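Local coordinates for hypothetical protein chuX (Escherichia coli O157:H7, PDB 2OVI) that binds heme and probably serves as a cytoplasmic carrier for it during heme uptake and utilisation by this pathogenic bacterium, at residues T27-V32 / G129-K134; T49-V54 / G75-G80; T61-T66 / K134-R139; T105-I110 / I122-K127. All coordinates share one frame; numbering follows the deposited sequence.

Contact 1 of 4, residues T27-V32 / G129-K134; sequences TTLLEV and GSAMLK
The carbonyl oxygen of G129 meets the first turn of helix 29-34, where L30 N donates to it at 3.0 Å, with an N-H...O angle of 150° and in the plane of the carbonyl. The same oxygen lies against CB of T28, of L29 and of L30, so that one polar atom is seated among three carbons. G129 has a positive phi of 83°, a conformation that suits glycine.

A second hydrogen bond belongs to the helix itself. T28 is the N-cap: with chi1 at 64°, its OG1 swings round to accept from E31 N at 3.1 Å.

The apolar part is slim. L29 extends past the turn, and its CD1 touches A131 CB at 3.7 Å. Beyond that methyl, CD1 also comes within 4.3 Å of K134 NZ, whose charge is paired in a salt bridge with E19.

The contact thus brings a helix start against the connection leading into strand 131-137, which carries a classic beta bulge at M132 and L133 opposite F124. L29 also packs on L123 and F125 of strand 117-125 and on L18 and E19 of helix 18-24.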
loop_
_atom_site.group_PDB
_atom_site.type_symbol
_atom_site.label_atom_id
_atom_site.label_comp_id
_atom_site.label_asym_id
_atom_site.label_seq_id
_atom_site.Cartn_x
_atom_site.Cartn_y
_atom_site.Cartn_z
ATOM N N THR A 27 21.132 -3.428 -10.405
ATOM C CA THR A 27 21.337 -3.984 -9.069
ATOM C C THR A 27 20.074 -3.800 -8.219
ATOM O O THR A 27 19.006 -3.493 -8.763
ATOM C CB THR A 27 22.586 -3.348 -8.393
ATOM O OG1 THR A 27 22.877 -4.052 -7.193
ATOM C CG2 THR A 27 22.357 -1.812 -8.050
ATOM N N THR A 28 20.169 -4.015 -6.907
ATOM C CA THR A 28 18.999 -3.895 -6.055
ATOM C C THR A 28 18.954 -2.526 -5.339
ATOM O O THR A 28 19.960 -1.832 -5.251
ATOM C CB THR A 28 19.032 -4.979 -4.929
ATOM O OG1 THR A 28 20.168 -4.720 -4.091
ATOM C CG2 THR A 28 19.162 -6.357 -5.502
ATOM N N LEU A 29 17.776 -2.174 -4.812
ATOM C CA LEU A 29 17.600 -0.947 -4.056
ATOM C C LEU A 29 18.582 -1.006 -2.872
ATOM O O LEU A 29 19.198 -0.027 -2.519
ATOM C CB LEU A 29 16.171 -0.867 -3.463
ATOM C CG LEU A 29 15.518 0.509 -3.261
ATOM C CD1 LEU A 29 14.511 0.447 -2.099
ATOM C CD2 LEU A 29 16.541 1.605 -3.067
ATOM N N LEU A 30 18.717 -2.178 -2.256
ATOM C CA LEU A 30 19.647 -2.324 -1.119
ATOM C C LEU A 30 21.098 -1.955 -1.503
ATOM O O LEU A 30 21.777 -1.242 -0.786
ATOM C CB LEU A 30 19.575 -3.761 -0.590
ATOM C CG LEU A 30 20.282 -4.221 0.701
ATOM C CD1 LEU A 30 21.682 -4.479 0.416
ATOM C CD2 LEU A 30 20.130 -3.193 1.812
ATOM N N GLU A 31 21.592 -2.449 -2.626
ATOM C CA GLU A 31 22.962 -2.093 -2.958
ATOM C C GLU A 31 23.128 -0.598 -3.237
ATOM O O GLU A 31 24.167 -0.022 -2.950
ATOM C CB GLU A 31 23.444 -2.942 -4.122
ATOM C CG GLU A 31 23.309 -4.452 -3.750
ATOM C CD GLU A 31 23.987 -4.786 -2.390
ATOM O OE1 GLU A 31 23.339 -5.348 -1.464
ATOM O OE2 GLU A 31 25.195 -4.467 -2.263
ATOM N N VAL A 32 22.106 0.031 -3.784
ATOM C CA VAL A 32 22.211 1.458 -4.018
ATOM C C VAL A 32 22.280 2.160 -2.623
ATOM O O VAL A 32 23.193 2.986 -2.384
ATOM C CB VAL A 32 20.998 2.014 -4.828
ATOM C CG1 VAL A 32 21.004 3.556 -4.802
ATOM C CG2 VAL A 32 21.062 1.550 -6.283
ATOM N N GLY A 129 16.450 -7.797 -1.538
ATOM C CA GLY A 129 17.000 -6.454 -1.592
ATOM C C GLY A 129 16.067 -5.348 -2.037
ATOM O O GLY A 129 16.531 -4.250 -2.369
ATOM N N SER A 130 14.758 -5.620 -2.089
ATOM C CA SER A 130 13.877 -4.549 -2.445
ATOM C C SER A 130 13.086 -4.137 -1.166
ATOM O O SER A 130 13.024 -4.890 -0.163
ATOM C CB SER A 130 12.957 -4.953 -3.615
ATOM O OG SER A 130 11.943 -5.832 -3.239
ATOM N N ALA A 131 12.514 -2.940 -1.179
ATOM C CA ALA A 131 11.802 -2.452 0.008
ATOM C C ALA A 131 10.408 -2.994 0.245
ATOM O O ALA A 131 9.506 -2.801 -0.554
ATOM C CB ALA A 131 11.728 -0.927 -0.016
ATOM N N MET A 132 10.235 -3.624 1.395
ATOM C CA MET A 132 8.941 -4.151 1.813
ATOM C C MET A 132 8.061 -2.937 2.140
ATOM O O MET A 132 6.891 -2.878 1.798
ATOM C CB MET A 132 9.094 -4.953 3.120
ATOM C CG MET A 132 10.033 -6.162 3.018
ATOM S SD MET A 132 10.232 -6.940 4.625
ATOM C CE MET A 132 8.726 -6.231 5.325
ATOM N N LEU A 133 8.655 -1.967 2.821
ATOM C CA LEU A 133 7.927 -0.784 3.324
ATOM C C LEU A 133 8.930 0.350 3.511
ATOM O O LEU A 133 10.124 0.097 3.673
ATOM C CB LEU A 133 7.355 -1.144 4.734
ATOM C CG LEU A 133 6.332 -0.197 5.375
ATOM C CD1 LEU A 133 5.075 -0.251 4.511
ATOM C CD2 LEU A 133 6.015 -0.603 6.840
ATOM N N LYS A 134 8.452 1.594 3.502
ATOM C CA LYS A 134 9.314 2.718 3.751
ATOM C C LYS A 134 8.620 3.680 4.708
ATOM O O LYS A 134 7.380 3.808 4.690
ATOM C CB LYS A 134 9.605 3.505 2.470
ATOM C CG LYS A 134 10.344 2.765 1.406
ATOM C CD LYS A 134 10.699 3.736 0.255
ATOM C CE LYS A 134 11.082 2.919 -0.978
ATOM N NZ LYS A 134 11.712 3.745 -2.043
#

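Contact 2 of 4, residues T49-V54 / G75-G80; sequences TVWDTV and GELPSG
W51 of helix 47-55 is held twice by the loop 75-80: its NE1 by P78 O at the edge, and one face of its indole by L77 CD2. The loop connects the six-stranded antiparallel sheet to the three-stranded one, so the contact is a helix-to-loop junction between the two sheets.

The edge bond runs from W51 NE1 to P78 O, 2.8 Å long with an N-H...O angle of 154°. The acceptor lies close to the indole plane, and the N-H approaches almost in line with the carbonyl bond. A fixed acceptor of this kind restricts rotation of the ring about its bond to CB.

Over one face comes L77, its side chain crossing that of W51 at about a right angle. Its CD2 stands 3.5 Å from the centroid of the six-membered ring, 20° off the normal, a CH-pi contact. CG of L77 is turned anti to the backbone N (chi1 -169°), which directs the isobutyl group at the indole.

Around this pair, F87 meets the W51 ring edge-to-face and L77 also packs on T62 and I135 of the large sheet.

Two waters bridge helix and loop, one from a side chain and one between backbones. The first links D52 OD2 to G80 N. The other donates to V54 O at 2.7 Å and accepts from L77 N at 2.8 Å.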
loop_
_atom_site.group_PDB
_atom_site.type_symbol
_atom_site.label_atom_id
_atom_site.label_comp_id
_atom_site.label_asym_id
_atom_site.label_seq_id
_atom_site.Cartn_x
_atom_site.Cartn_y
_atom_site.Cartn_z
ATOM N N THR A 49 13.608 -2.637 17.581
ATOM C CA THR A 49 14.228 -1.396 18.069
ATOM C C THR A 49 13.844 -0.270 17.130
ATOM O O THR A 49 13.433 0.809 17.562
ATOM C CB THR A 49 15.790 -1.505 18.092
ATOM O OG1 THR A 49 16.175 -2.574 18.969
ATOM C CG2 THR A 49 16.432 -0.189 18.539
ATOM N N VAL A 50 13.932 -0.528 15.831
ATOM C CA VAL A 50 13.591 0.530 14.903
ATOM C C VAL A 50 12.129 0.925 15.001
ATOM O O VAL A 50 11.813 2.100 15.199
ATOM C CB VAL A 50 13.947 0.157 13.400
ATOM C CG1 VAL A 50 13.368 1.195 12.445
ATOM C CG2 VAL A 50 15.485 0.116 13.233
ATOM N N TRP A 51 11.239 -0.057 14.897
ATOM C CA TRP A 51 9.807 0.243 14.903
ATOM C C TRP A 51 9.332 0.920 16.195
ATOM O O TRP A 51 8.572 1.896 16.156
ATOM C CB TRP A 51 8.977 -1.053 14.722
ATOM C CG TRP A 51 7.554 -0.822 14.337
ATOM C CD1 TRP A 51 6.507 -0.524 15.182
ATOM C CD2 TRP A 51 7.047 -0.747 12.993
ATOM N NE1 TRP A 51 5.362 -0.256 14.424
ATOM C CE2 TRP A 51 5.664 -0.383 13.093
ATOM C CE3 TRP A 51 7.617 -0.944 11.719
ATOM C CZ2 TRP A 51 4.847 -0.208 11.940
ATOM C CZ3 TRP A 51 6.806 -0.767 10.573
ATOM C CH2 TRP A 51 5.427 -0.399 10.699
ATOM N N ASP A 52 9.753 0.389 17.336
ATOM C CA ASP A 52 9.261 0.958 18.618
ATOM C C ASP A 52 9.808 2.376 18.806
ATOM O O ASP A 52 9.136 3.234 19.397
ATOM C CB ASP A 52 9.691 0.099 19.836
ATOM C CG ASP A 52 9.053 -1.311 19.837
ATOM O OD1 ASP A 52 9.525 -2.182 20.587
ATOM O OD2 ASP A 52 8.091 -1.536 19.078
ATOM N N THR A 53 11.018 2.629 18.278
ATOM C CA THR A 53 11.585 3.972 18.392
ATOM C C THR A 53 10.765 4.934 17.543
ATOM O O THR A 53 10.309 5.966 18.040
ATOM C CB THR A 53 13.021 3.994 17.980
ATOM O OG1 THR A 53 13.753 3.129 18.840
ATOM C CG2 THR A 53 13.602 5.466 18.098
ATOM N N VAL A 54 10.509 4.581 16.283
ATOM C CA VAL A 54 9.738 5.506 15.435
ATOM C C VAL A 54 8.300 5.696 15.889
ATOM O O VAL A 54 7.682 6.739 15.563
ATOM C CB VAL A 54 9.743 5.088 13.960
ATOM C CG1 VAL A 54 11.202 4.888 13.471
ATOM C CG2 VAL A 54 9.021 3.809 13.810
ATOM N N GLY A 75 0.644 10.016 9.593
ATOM C CA GLY A 75 0.042 9.873 10.924
ATOM C C GLY A 75 1.073 9.208 11.814
ATOM O O GLY A 75 2.146 8.820 11.323
ATOM N N GLU A 76 0.789 9.065 13.095
ATOM C CA GLU A 76 1.760 8.427 13.961
ATOM C C GLU A 76 1.861 6.965 13.543
ATOM O O GLU A 76 0.889 6.382 13.096
ATOM C CB GLU A 76 1.344 8.570 15.406
ATOM C CG GLU A 76 1.175 10.026 15.772
ATOM C CD GLU A 76 0.842 10.187 17.216
ATOM O OE1 GLU A 76 -0.127 9.538 17.656
ATOM O OE2 GLU A 76 1.543 10.950 17.911
ATOM N N LEU A 77 3.051 6.395 13.646
ATOM C CA LEU A 77 3.234 5.012 13.212
ATOM C C LEU A 77 2.501 4.130 14.234
ATOM O O LEU A 77 2.742 4.248 15.418
ATOM C CB LEU A 77 4.734 4.633 13.179
ATOM C CG LEU A 77 5.056 3.292 12.488
ATOM C CD1 LEU A 77 4.788 3.442 10.972
ATOM C CD2 LEU A 77 6.468 2.832 12.753
ATOM N N PRO A 78 1.577 3.266 13.776
ATOM C CA PRO A 78 0.896 2.421 14.772
ATOM C C PRO A 78 1.864 1.421 15.446
ATOM O O PRO A 78 2.880 1.018 14.862
ATOM C CB PRO A 78 -0.262 1.768 13.981
ATOM C CG PRO A 78 0.060 1.981 12.528
ATOM C CD PRO A 78 0.989 3.165 12.426
ATOM N N SER A 79 1.621 1.119 16.720
ATOM C CA SER A 79 2.458 0.167 17.448
ATOM C C SER A 79 2.081 -1.221 16.873
ATOM O O SER A 79 1.056 -1.350 16.197
ATOM C CB SER A 79 2.141 0.206 18.942
ATOM O OG SER A 79 0.799 -0.189 19.169
ATOM N N GLY A 80 2.885 -2.239 17.133
ATOM C CA GLY A 80 2.561 -3.565 16.591
ATOM C C GLY A 80 3.050 -4.661 17.492
ATOM O O GLY A 80 3.799 -4.384 18.436
HETATM O O HOH W 1 5.531 -1.168 18.696
HETATM O O HOH W 2 5.213 7.666 14.968
#

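Contact 3 of 4, residues T61-T66 / K134-R139; sequences TTLVHT and KIFLGR
K134 opens the pairing with L63, and both backbone bonds of this hydrogen-bonded pair are made: K134 N donates to L63 O at 3.0 Å, and L63 N to K134 O at 2.8 Å. From CB the lysine chain runs out extended, on the same face as L63, and its ammonium group finds E19 in a salt bridge.

I135 comes next, opposite T62 in a non-hydrogen-bonded pair with CA atoms 4.5 Å apart. Here the backbone contributes a CA-H...O contact, I135 CA to T61 O at 3.3 Å. The T62 and I135 side chains run alongside one another from the same face; CD1 of I135 is folded back toward T62 (chi2 -64°), though the closeness of its approach is doubtful. L77 covers both residues on this face.

Strands 59-65 and 131-137 are antiparallel neighbours in the six-stranded sheet; the axes of 61-65 and 134-137 approach to 4.7 Å, with N-to-C directions 147° apart.

F136 pairs with T61, again through two bonds. T61 N gives a nearly straight one to F136 O (176°), and F136 N reaches T61 O at 2.8 Å. The phenyl ring belongs to the face of K134 and L63, where its CE1 meets L63 CD1 at 4.1 Å. T61 OG1 turns to S74 OG of strand 69-74, the next strand across.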
loop_
_atom_site.group_PDB
_atom_site.type_symbol
_atom_site.label_atom_id
_atom_site.label_comp_id
_atom_site.label_asym_id
_atom_site.label_seq_id
_atom_site.Cartn_x
_atom_site.Cartn_y
_atom_site.Cartn_z
ATOM N N THR A 61 5.271 9.475 7.456
ATOM C CA THR A 61 4.599 8.957 6.299
ATOM C C THR A 61 5.079 7.531 5.998
ATOM O O THR A 61 6.262 7.271 5.769
ATOM C CB THR A 61 4.846 9.852 5.090
ATOM O OG1 THR A 61 4.296 11.129 5.412
ATOM C CG2 THR A 61 4.180 9.270 3.823
ATOM N N THR A 62 4.124 6.611 6.009
ATOM C CA THR A 62 4.409 5.230 5.737
ATOM C C THR A 62 4.004 4.982 4.292
ATOM O O THR A 62 2.887 5.335 3.855
ATOM C CB THR A 62 3.654 4.339 6.738
ATOM O OG1 THR A 62 4.066 4.691 8.055
ATOM C CG2 THR A 62 4.006 2.849 6.485
ATOM N N LEU A 63 4.887 4.337 3.549
ATOM C CA LEU A 63 4.636 4.143 2.149
ATOM C C LEU A 63 4.876 2.725 1.694
ATOM O O LEU A 63 5.842 2.094 2.136
ATOM C CB LEU A 63 5.565 5.087 1.364
ATOM C CG LEU A 63 5.544 5.150 -0.157
ATOM C CD1 LEU A 63 6.093 6.498 -0.564
ATOM C CD2 LEU A 63 6.357 4.017 -0.802
ATOM N N VAL A 64 3.980 2.238 0.827
ATOM C CA VAL A 64 4.110 0.917 0.236
ATOM C C VAL A 64 4.183 1.210 -1.256
ATOM O O VAL A 64 3.375 1.945 -1.771
ATOM C CB VAL A 64 2.881 0.002 0.536
ATOM C CG1 VAL A 64 2.928 -1.264 -0.305
ATOM C CG2 VAL A 64 2.946 -0.443 1.956
ATOM N N HIS A 65 5.160 0.628 -1.925
ATOM C CA HIS A 65 5.376 0.849 -3.355
ATOM C C HIS A 65 5.222 -0.479 -4.078
ATOM O O HIS A 65 5.906 -1.465 -3.770
ATOM C CB HIS A 65 6.779 1.389 -3.591
ATOM C CG HIS A 65 7.105 1.638 -5.032
ATOM N ND1 HIS A 65 6.816 2.830 -5.669
ATOM C CD2 HIS A 65 7.703 0.852 -5.964
ATOM C CE1 HIS A 65 7.218 2.764 -6.926
ATOM N NE2 HIS A 65 7.758 1.575 -7.133
ATOM N N THR A 66 4.310 -0.498 -5.037
ATOM C CA THR A 66 4.049 -1.691 -5.818
ATOM C C THR A 66 4.238 -1.341 -7.302
ATOM O O THR A 66 4.485 -0.176 -7.643
ATOM C CB THR A 66 2.613 -2.153 -5.564
ATOM O OG1 THR A 66 2.597 -3.563 -5.400
ATOM C CG2 THR A 66 1.721 -1.786 -6.708
ATOM N N LYS A 134 8.452 1.594 3.502
ATOM C CA LYS A 134 9.314 2.718 3.751
ATOM C C LYS A 134 8.620 3.680 4.708
ATOM O O LYS A 134 7.380 3.808 4.690
ATOM C CB LYS A 134 9.605 3.505 2.470
ATOM C CG LYS A 134 10.344 2.765 1.406
ATOM C CD LYS A 134 10.699 3.736 0.255
ATOM C CE LYS A 134 11.082 2.919 -0.978
ATOM N NZ LYS A 134 11.712 3.745 -2.043
ATOM N N ILE A 135 9.398 4.347 5.554
ATOM C CA ILE A 135 8.813 5.368 6.433
ATOM C C ILE A 135 9.710 6.625 6.211
ATOM O O ILE A 135 10.973 6.545 6.282
ATOM C CB ILE A 135 8.897 5.052 7.893
ATOM C CG1 ILE A 135 8.191 3.730 8.276
ATOM C CG2 ILE A 135 8.324 6.276 8.671
ATOM C CD1 ILE A 135 6.750 3.729 8.068
ATOM N N PHE A 136 9.056 7.755 5.981
ATOM C CA PHE A 136 9.716 9.069 5.727
ATOM C C PHE A 136 9.387 10.003 6.870
ATOM O O PHE A 136 8.252 10.040 7.347
ATOM C CB PHE A 136 9.201 9.724 4.431
ATOM C CG PHE A 136 9.695 9.050 3.198
ATOM C CD1 PHE A 136 9.013 7.961 2.662
ATOM C CD2 PHE A 136 10.870 9.471 2.589
ATOM C CE1 PHE A 136 9.486 7.301 1.544
ATOM C CE2 PHE A 136 11.369 8.814 1.458
ATOM C CZ PHE A 136 10.670 7.723 0.929
ATOM N N LEU A 137 10.388 10.759 7.306
ATOM C CA LEU A 137 10.228 11.689 8.424
ATOM C C LEU A 137 9.207 12.675 8.010
ATOM O O LEU A 137 9.106 12.971 6.833
ATOM C CB LEU A 137 11.545 12.380 8.754
ATOM C CG LEU A 137 12.046 11.773 10.072
ATOM C CD1 LEU A 137 12.105 10.275 9.902
ATOM C CD2 LEU A 137 13.458 12.355 10.491
ATOM N N GLY A 138 8.425 13.121 8.990
ATOM C CA GLY A 138 7.379 14.083 8.746
ATOM C C GLY A 138 7.923 15.467 8.428
ATOM O O GLY A 138 9.019 15.857 8.887
ATOM N N ARG A 139 7.122 16.185 7.643
ATOM C CA ARG A 139 7.382 17.546 7.185
ATOM C C ARG A 139 6.957 18.639 8.167
ATOM O O ARG A 139 7.069 18.489 9.396
ATOM C CB ARG A 139 6.652 17.793 5.871
ATOM C CG ARG A 139 7.257 17.063 4.713
ATOM C CD ARG A 139 8.573 17.674 4.371
ATOM N NE ARG A 139 9.360 16.792 3.521
ATOM C CZ ARG A 139 10.604 17.051 3.132
ATOM N NH1 ARG A 139 11.243 16.173 2.360
ATOM N NH2 ARG A 139 11.205 18.190 3.500
#

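Contact 4 of 4, residues T105-I110 / I122-K127; sequences THIALI and ILFFNK
The F125 ring takes H106 O and A108 CB at its edge, near its plane, with A108 CB 3.8 Å from CE1. At the F124 ring, I107 comes in obliquely, its CG1 3.9 Å from CD2, while the two side chains run alongside each other. Both phenylalanines sit on one arm of an antiparallel beta hairpin, strands 106-114 and 117-125, and alternate between its two faces.

On the face of I107 and F124, I122 stands between I107 and L109, its CG1 3.9 Å from L109 CG; V50 of helix 47-55 and F153 of helix 147-160 lie over this side. The other face carries A108, L123 and F125, covered by V33, L29 and L30 of helix 29-34. Helices lie over both faces of this part of the hairpin; its end at T105 and K127 is more exposed.

Backbone bonds tie the arms together: A108 and L123 exchange two, F125 N donates to H106 O at 2.8 Å, and T105 N to F125 O at 3.0 Å.

T105 CG2 touches K127 CB at 3.9 Å. T105 OG1, placed over its own backbone by a chi1 of 62°, shares a hydrogen bond of 2.8 Å with H106 ND1.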
loop_
_atom_site.group_PDB
_atom_site.type_symbol
_atom_site.label_atom_id
_atom_site.label_comp_id
_atom_site.label_asym_id
_atom_site.label_seq_id
_atom_site.Cartn_x
_atom_site.Cartn_y
_atom_site.Cartn_z
ATOM N N THR A 105 15.080 -8.683 6.253
ATOM C CA THR A 105 16.501 -9.061 6.450
ATOM C C THR A 105 17.479 -7.895 6.701
ATOM O O THR A 105 18.628 -8.084 7.151
ATOM C CB THR A 105 17.066 -9.826 5.215
ATOM O OG1 THR A 105 17.027 -8.974 4.044
ATOM C CG2 THR A 105 16.284 -11.175 5.000
ATOM N N HIS A 106 17.040 -6.701 6.331
ATOM C CA HIS A 106 17.866 -5.491 6.469
ATOM C C HIS A 106 16.989 -4.280 6.691
ATOM O O HIS A 106 15.840 -4.191 6.157
ATOM C CB HIS A 106 18.680 -5.157 5.157
ATOM C CG HIS A 106 19.678 -6.227 4.747
ATOM N ND1 HIS A 106 19.338 -7.316 3.982
ATOM C CD2 HIS A 106 21.002 -6.355 5.021
ATOM C CE1 HIS A 106 20.404 -8.078 3.789
ATOM N NE2 HIS A 106 21.435 -7.510 4.413
ATOM N N ILE A 107 17.547 -3.322 7.423
ATOM C CA ILE A 107 16.874 -2.073 7.640
ATOM C C ILE A 107 17.881 -0.972 7.386
ATOM O O ILE A 107 19.026 -1.072 7.835
ATOM C CB ILE A 107 16.340 -1.967 9.079
ATOM C CG1 ILE A 107 15.277 -3.061 9.290
ATOM C CG2 ILE A 107 15.702 -0.571 9.301
ATOM C CD1 ILE A 107 14.860 -3.278 10.743
ATOM N N ALA A 108 17.472 0.067 6.662
ATOM C CA ALA A 108 18.423 1.164 6.389
ATOM C C ALA A 108 17.850 2.529 6.774
ATOM O O ALA A 108 16.623 2.783 6.628
ATOM C CB ALA A 108 18.906 1.193 4.843
ATOM N N LEU A 109 18.738 3.394 7.287
ATOM C CA LEU A 109 18.335 4.767 7.572
ATOM C C LEU A 109 19.139 5.591 6.608
ATOM O O LEU A 109 20.353 5.458 6.543
ATOM C CB LEU A 109 18.627 5.194 9.008
ATOM C CG LEU A 109 17.535 4.794 10.014
ATOM C CD1 LEU A 109 17.653 3.300 10.218
ATOM C CD2 LEU A 109 17.651 5.581 11.372
ATOM N N ILE A 110 18.481 6.410 5.805
ATOM C CA ILE A 110 19.242 7.206 4.870
ATOM C C ILE A 110 18.763 8.651 4.829
ATOM O O ILE A 110 17.608 8.965 5.170
ATOM C CB ILE A 110 19.142 6.698 3.439
ATOM C CG1 ILE A 110 17.691 6.754 2.997
ATOM C CG2 ILE A 110 19.831 5.332 3.309
ATOM C CD1 ILE A 110 17.494 6.551 1.474
ATOM N N ILE A 122 13.414 5.554 6.385
ATOM C CA ILE A 122 13.781 4.278 6.942
ATOM C C ILE A 122 13.225 3.264 5.951
ATOM O O ILE A 122 12.021 3.289 5.617
ATOM C CB ILE A 122 13.126 4.048 8.334
ATOM C CG1 ILE A 122 13.701 5.012 9.396
ATOM C CG2 ILE A 122 13.376 2.604 8.797
ATOM C CD1 ILE A 122 12.773 6.142 9.752
ATOM N N LEU A 123 14.096 2.381 5.484
ATOM C CA LEU A 123 13.694 1.343 4.510
ATOM C C LEU A 123 13.808 -0.031 5.112
ATOM O O LEU A 123 14.819 -0.359 5.699
ATOM C CB LEU A 123 14.523 1.393 3.226
ATOM C CG LEU A 123 14.173 2.552 2.279
ATOM C CD1 LEU A 123 14.718 3.809 2.857
ATOM C CD2 LEU A 123 14.788 2.364 0.899
ATOM N N PHE A 124 12.730 -0.815 4.988
ATOM C CA PHE A 124 12.694 -2.208 5.501
ATOM C C PHE A 124 12.805 -3.096 4.248
ATOM O O PHE A 124 11.911 -3.080 3.356
ATOM C CB PHE A 124 11.381 -2.489 6.188
ATOM C CG PHE A 124 11.166 -1.659 7.426
ATOM C CD1 PHE A 124 10.623 -0.372 7.328
ATOM C CD2 PHE A 124 11.509 -2.175 8.674
ATOM C CE1 PHE A 124 10.424 0.420 8.529
ATOM C CE2 PHE A 124 11.338 -1.427 9.858
ATOM C CZ PHE A 124 10.789 -0.121 9.782
ATOM N N PHE A 125 13.872 -3.891 4.190
ATOM C CA PHE A 125 14.109 -4.716 2.977
ATOM C C PHE A 125 13.812 -6.209 3.134
ATOM O O PHE A 125 14.017 -6.762 4.203
ATOM C CB PHE A 125 15.597 -4.630 2.555
ATOM C CG PHE A 125 16.015 -3.269 2.058
ATOM C CD1 PHE A 125 16.471 -2.273 2.952
ATOM C CD2 PHE A 125 16.035 -2.996 0.693
ATOM C CE1 PHE A 125 16.929 -1.042 2.485
ATOM C CE2 PHE A 125 16.498 -1.772 0.233
ATOM C CZ PHE A 125 16.944 -0.781 1.145
ATOM N N ASN A 126 13.349 -6.851 2.057
ATOM C CA ASN A 126 13.198 -8.305 2.102
ATOM C C ASN A 126 14.583 -8.844 1.560
ATOM O O ASN A 126 15.466 -8.042 1.144
ATOM C CB ASN A 126 12.004 -8.787 1.229
ATOM C CG ASN A 126 12.074 -8.299 -0.215
ATOM O OD1 ASN A 126 11.029 -8.073 -0.826
ATOM N ND2 ASN A 126 13.278 -8.117 -0.760
ATOM N N LYS A 127 14.768 -10.166 1.538
ATOM C CA LYS A 127 16.047 -10.742 1.076
ATOM C C LYS A 127 16.431 -10.443 -0.378
ATOM O O LYS A 127 17.599 -10.443 -0.737
ATOM C CB LYS A 127 16.063 -12.288 1.304
ATOM C CG LYS A 127 15.025 -13.073 0.487
ATOM C CD LYS A 127 15.197 -14.579 0.754
ATOM C CE LYS A 127 14.308 -15.410 -0.160
ATOM N NZ LYS A 127 12.883 -14.973 -0.099
HETATM O O HOH W 3 18.073 -7.370 1.644
#

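In the fold
Three contacts meet on the six-stranded antiparallel sheet: contact 4 pairs 106-114 with 117-125, contact 3 pairs 131-137 with 59-65, and contact 1 sets helix 29-34 against the start of 131-137. Strands 117-125 and 131-137 are neighbours, and contacts 1 and 3 share K134. Contacts 1 and 4 lie closest, centres about 7 Å apart. Contacts 1 and 2 are about 20 Å apart, on opposite sides of the chain's centre, yet L133 touches W51. Along the chain, contacts 2 and 4 fall within the span of contact 1, in series, while contact 3 crosses contacts 1 and 2. Distant segments gather around one sheet, with helices packed on parts of it and contact 2 at the passage to the three-stranded sheet.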